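Local atomic coordinates of afamin (Homo sapiens, PDB entry 6RQ7), a protein that carries hydrophobic molecules in body fluids, binding vitamin E and keeping lipidated Wnt proteins soluble and active. Residues A[205-210]-A[465-470]; A[416-421]-A[469-474]. All blocks are in the same frame, centred on the assembly; numbering follows the deposited sequence.

Both contacts are made by one irregular loop of the third albumin domain, between helix 456-462 and helix 474-478, and they share Thr469 and Ile470. In interaction 1 the start of this loop, with glycosylated Asn467, lies against the C-terminal part of helix 189-209 in the second domain, within the region 194-298 that forms the pocket for hydrophobic ligands. In interaction 2 its later part packs inside the third domain on the turn after helix 403-417. Their centres lie about 15 Å apart. Arg468 of the first touches the second directly, Arg468 NH2 packing 3.4 Å from Leu421 CD2, while the side chain of Ile470 stays about 13 Å from a bound sugar.

Interaction 1. Residues A[205-210]-A[465-470]; sequences ALLKFG and NENRTI. With NAG (2-acetamido-2-deoxy-beta-D-glucopyranose), chain F.
Asn465 meets Leu207 through its backbone: Asn465 C lies 3.8 Å from Leu207 CD2, while the asparagine side chain turns the other way and ND2 hydrogen-bonds to the carbonyl of Phe105. At Glu466 the same methyl comes to 3.4 Å from the backbone N. Leu207 gets there by extending CG directly opposite its own N (chi1 176°), which carries CD2 out from the helix to the loop. The carbonyl O of Glu466 takes a weak hydrogen bond of 3.4 Å from Lys208 NZ, at the end of a chain bent at chi2 and chi3. The Glu466 carboxylate pairs by charge alone with Arg468 NE, its OE2 standing well off the guanidinium plane. Next comes Asn467, whose side chain crosses that of Leu207 at a slant, Asn467 OD1 3.7 Å from Leu207 CD2; in another direction Lys208 CE stands 4.2 Å from Asn467 OD1, the two chains sliding past each other in opposite directions. Asn467 ND2 is bonded covalently to C1 of an N-acetylglucosamine, and the sugar lies beside the backbone of Leu207 and Lys208, its C3 3.9 Å from Leu207 O. Leu207 also touches Phe105 and Tyr106 of helix 97-107, so one leucine meets both neighbouring domains. Shortening it to an alanine would probably open a gap between the helix and the backbone at Asn465 and Glu466 and take away the contact with Asn467 OD1. The arrangement is an interdomain contact of the three-domain albumin fold: a glycosylated surface loop of the third domain laid on the pocket-forming second.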
# COMPACT_ATOMS: atom_id res chain seq x y z
N ALA A 205 -2.46 2.88 5.23
CA ALA A 205 -1.65 3.66 6.19
C ALA A 205 -2.09 5.13 6.15
O ALA A 205 -2.43 5.67 7.22
CB ALA A 205 -0.18 3.51 5.90
N LEU A 206 -2.10 5.73 4.96
CA LEU A 206 -2.47 7.15 4.72
C LEU A 206 -3.77 7.48 5.46
O LEU A 206 -3.79 8.47 6.22
CB LEU A 206 -2.61 7.41 3.22
CG LEU A 206 -2.25 8.81 2.73
CD1 LEU A 206 -2.43 8.93 1.23
CD2 LEU A 206 -3.07 9.87 3.45
N LEU A 207 -4.81 6.65 5.27
CA LEU A 207 -6.16 6.83 5.87
C LEU A 207 -6.06 6.89 7.39
O LEU A 207 -6.59 7.85 7.98
CB LEU A 207 -7.06 5.66 5.44
CG LEU A 207 -8.46 5.65 6.05
CD1 LEU A 207 -9.36 6.66 5.36
CD2 LEU A 207 -9.08 4.26 5.98
N LYS A 208 -5.38 5.92 8.01
CA LYS A 208 -5.47 5.64 9.47
C LYS A 208 -4.49 6.55 10.24
O LYS A 208 -4.86 6.99 11.35
CB LYS A 208 -5.21 4.16 9.78
CG LYS A 208 -5.55 3.18 8.66
CD LYS A 208 -6.10 1.85 9.13
CE LYS A 208 -7.62 1.82 9.19
NZ LYS A 208 -8.13 0.45 9.40
N PHE A 209 -3.31 6.82 9.67
CA PHE A 209 -2.17 7.48 10.35
C PHE A 209 -1.86 8.85 9.73
O PHE A 209 -0.79 9.42 10.03
CB PHE A 209 -0.94 6.56 10.31
CG PHE A 209 -1.20 5.17 10.81
CD1 PHE A 209 -1.29 4.91 12.17
CD2 PHE A 209 -1.38 4.12 9.93
CE1 PHE A 209 -1.53 3.63 12.63
CE2 PHE A 209 -1.63 2.83 10.39
CZ PHE A 209 -1.70 2.59 11.75
N GLY A 210 -2.77 9.37 8.90
CA GLY A 210 -2.62 10.68 8.23
C GLY A 210 -1.49 10.66 7.22
O GLY A 210 -1.10 9.56 6.78
N ASN A 465 -9.96 1.40 2.99
CA ASN A 465 -10.76 2.65 2.86
C ASN A 465 -11.89 2.67 3.90
O ASN A 465 -13.00 3.12 3.56
CB ASN A 465 -11.34 2.80 1.44
CG ASN A 465 -12.47 1.84 1.16
OD1 ASN A 465 -12.49 0.71 1.65
ND2 ASN A 465 -13.44 2.27 0.36
N GLU A 466 -11.61 2.22 5.13
CA GLU A 466 -12.62 2.20 6.22
C GLU A 466 -11.94 1.98 7.57
O GLU A 466 -10.99 1.17 7.65
CB GLU A 466 -13.67 1.12 5.96
CG GLU A 466 -13.08 -0.23 5.59
CD GLU A 466 -14.11 -1.33 5.45
OE1 GLU A 466 -15.32 -1.01 5.36
OE2 GLU A 466 -13.71 -2.51 5.44
N ASN A 467 -12.42 2.69 8.60
CA ASN A 467 -12.07 2.47 10.03
C ASN A 467 -12.98 1.34 10.54
O ASN A 467 -14.17 1.61 10.79
CB ASN A 467 -12.19 3.78 10.82
CG ASN A 467 -11.21 4.85 10.35
OD1 ASN A 467 -10.62 4.72 9.28
ND2 ASN A 467 -11.05 5.90 11.14
N ARG A 468 -12.43 0.13 10.64
CA ARG A 468 -13.20 -1.14 10.82
C ARG A 468 -13.38 -1.46 12.31
O ARG A 468 -12.51 -1.08 13.11
CB ARG A 468 -12.49 -2.30 10.13
CG ARG A 468 -12.26 -2.09 8.64
CD ARG A 468 -11.81 -3.36 7.95
NE ARG A 468 -12.86 -4.37 7.88
CZ ARG A 468 -12.76 -5.52 7.22
NH1 ARG A 468 -11.66 -5.82 6.55
NH2 ARG A 468 -13.77 -6.37 7.22
N THR A 469 -14.48 -2.15 12.64
CA THR A 469 -14.78 -2.72 13.98
C THR A 469 -14.83 -4.25 13.86
O THR A 469 -15.91 -4.78 13.52
CB THR A 469 -16.07 -2.13 14.56
OG1 THR A 469 -15.82 -0.75 14.83
CG2 THR A 469 -16.54 -2.81 15.82
N ILE A 470 -13.69 -4.91 14.10
CA ILE A 470 -13.50 -6.38 13.99
C ILE A 470 -13.60 -6.98 15.40
O ILE A 470 -14.47 -7.85 15.60
CB ILE A 470 -12.16 -6.70 13.29
CG1 ILE A 470 -12.01 -5.91 11.98
CG2 ILE A 470 -11.99 -8.20 13.07
CD1 ILE A 470 -10.84 -6.33 11.12
C1 NAG F . -10.15 7.01 10.86
C2 NAG F . -10.79 8.16 10.08
C3 NAG F . -9.74 9.23 9.79
C4 NAG F . -9.05 9.67 11.08
C5 NAG F . -8.54 8.46 11.87
C6 NAG F . -7.96 8.88 13.22
C7 NAG F . -12.71 7.52 8.67
C8 NAG F . -13.62 7.87 9.82
N2 NAG F . -11.38 7.67 8.84
O3 NAG F . -10.36 10.35 9.16
O4 NAG F . -7.96 10.54 10.76
O5 NAG F . -9.61 7.52 12.08
O6 NAG F . -8.87 8.56 14.27
O7 NAG F . -13.17 7.10 7.62

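Interaction 2. Residues A[416-421]-A[469-474]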
# COMPACT_ATOMS: atom_id res chain seq x y z
N LYS A 416 -8.95 -17.28 14.83
CA LYS A 416 -8.96 -17.26 16.32
C LYS A 416 -9.00 -15.80 16.81
O LYS A 416 -9.88 -15.48 17.63
CB LYS A 416 -7.74 -17.97 16.90
CG LYS A 416 -7.90 -19.47 17.13
CD LYS A 416 -8.64 -19.82 18.40
CE LYS A 416 -8.04 -21.02 19.12
NZ LYS A 416 -6.73 -20.69 19.74
N ILE A 417 -8.09 -14.97 16.31
CA ILE A 417 -7.89 -13.57 16.77
C ILE A 417 -8.99 -12.67 16.18
O ILE A 417 -9.43 -11.75 16.90
CB ILE A 417 -6.47 -13.06 16.44
CG1 ILE A 417 -6.23 -12.91 14.94
CG2 ILE A 417 -5.43 -13.97 17.08
CD1 ILE A 417 -4.95 -12.20 14.59
N ALA A 418 -9.41 -12.92 14.94
CA ALA A 418 -10.32 -12.04 14.16
C ALA A 418 -11.46 -12.85 13.54
O ALA A 418 -11.62 -12.86 12.32
CB ALA A 418 -9.51 -11.33 13.10
N PRO A 419 -12.31 -13.51 14.35
CA PRO A 419 -13.38 -14.36 13.82
C PRO A 419 -14.61 -13.59 13.31
O PRO A 419 -15.49 -14.23 12.76
CB PRO A 419 -13.75 -15.23 15.03
CG PRO A 419 -13.49 -14.34 16.22
CD PRO A 419 -12.29 -13.50 15.82
N GLN A 420 -14.65 -12.26 13.49
CA GLN A 420 -15.76 -11.39 12.99
C GLN A 420 -15.64 -11.23 11.48
O GLN A 420 -16.67 -10.96 10.84
CB GLN A 420 -15.76 -10.02 13.68
CG GLN A 420 -16.38 -10.04 15.07
CD GLN A 420 -15.46 -10.63 16.11
OE1 GLN A 420 -14.30 -10.92 15.85
NE2 GLN A 420 -15.98 -10.81 17.31
N LEU A 421 -14.43 -11.39 10.92
CA LEU A 421 -14.16 -11.30 9.46
C LEU A 421 -14.97 -12.35 8.70
O LEU A 421 -15.55 -13.24 9.35
CB LEU A 421 -12.66 -11.52 9.19
CG LEU A 421 -11.74 -10.32 9.43
CD1 LEU A 421 -10.35 -10.62 8.89
CD2 LEU A 421 -12.30 -9.05 8.80
N THR A 469 -14.48 -2.15 12.64
CA THR A 469 -14.78 -2.72 13.98
C THR A 469 -14.83 -4.25 13.86
O THR A 469 -15.91 -4.78 13.52
CB THR A 469 -16.07 -2.13 14.56
OG1 THR A 469 -15.82 -0.75 14.83
CG2 THR A 469 -16.54 -2.81 15.82
N ILE A 470 -13.69 -4.91 14.10
CA ILE A 470 -13.50 -6.38 13.99
C ILE A 470 -13.60 -6.98 15.40
O ILE A 470 -14.47 -7.85 15.60
CB ILE A 470 -12.16 -6.70 13.29
CG1 ILE A 470 -12.01 -5.91 11.98
CG2 ILE A 470 -11.99 -8.20 13.07
CD1 ILE A 470 -10.84 -6.33 11.12
N ASN A 471 -12.76 -6.52 16.33
CA ASN A 471 -12.84 -6.83 17.78
C ASN A 471 -11.88 -5.92 18.54
O ASN A 471 -10.83 -5.55 18.01
CB ASN A 471 -12.57 -8.32 18.07
CG ASN A 471 -11.20 -8.80 17.64
OD1 ASN A 471 -10.23 -8.68 18.38
ND2 ASN A 471 -11.12 -9.37 16.45
N PRO A 472 -12.20 -5.52 19.79
CA PRO A 472 -11.37 -4.57 20.54
C PRO A 472 -10.04 -5.21 20.98
O PRO A 472 -9.95 -5.65 22.11
CB PRO A 472 -12.26 -4.18 21.72
CG PRO A 472 -13.13 -5.40 21.95
CD PRO A 472 -13.37 -5.96 20.56
N ALA A 473 -9.07 -5.25 20.06
CA ALA A 473 -7.77 -5.95 20.19
C ALA A 473 -7.11 -6.00 18.81
O ALA A 473 -5.93 -5.60 18.70
CB ALA A 473 -7.96 -7.34 20.75
N VAL A 474 -7.86 -6.47 17.81
CA VAL A 474 -7.52 -6.39 16.36
C VAL A 474 -7.66 -4.92 15.92
O VAL A 474 -6.81 -4.46 15.14
CB VAL A 474 -8.41 -7.32 15.51
CG1 VAL A 474 -8.39 -6.97 14.03
CG2 VAL A 474 -8.04 -8.78 15.72
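Asn471 faces the end of helix 403-417 from an Asx motif, its side chain bonded to its own loop as well as to Ile417. Starting at CB, 3.8 Å from Gln420 OE1, the chain turns to put CG between the backbone N and the carbonyl carbon (chi1 60°), aiming the amide at the helix end. From there OD1 bends back to accept the backbone N of Val474 at 3.3 Å, a fairly straight bond (158°) whose donor stands well above the carbonyl plane. ND2 points across the contact and gives Ile417 O a weak, strongly bent hydrogen bond of 3.0 Å. One amide thus ties the loop just ahead of helix 474-478 to the last turn of another helix. Gln420 crosses Asn471 at about a right angle, their amide planes 40° apart; its OE1 makes no bond to the asparagine, and its NE2 is held by Asp495. The Gln420 chain, bent at chi2, curls round the carbonyl O of Ile470 with CB, CG and CD. The rest of the contact is apolar and buried. Ala418, the first residue past the helix and the start of a type I turn, sets its CB against two methyls, Val474 CG2 at 3.9 Å and Ile470 CG2 at 4.0 Å, with Leu461 of helix 456-462 touching Val474 and Ile470. At the far end of that turn the side chains of Leu421 and Ile470 meet methyl to methyl, CD2 of Leu421 3.9 Å from CD1 of Ile470.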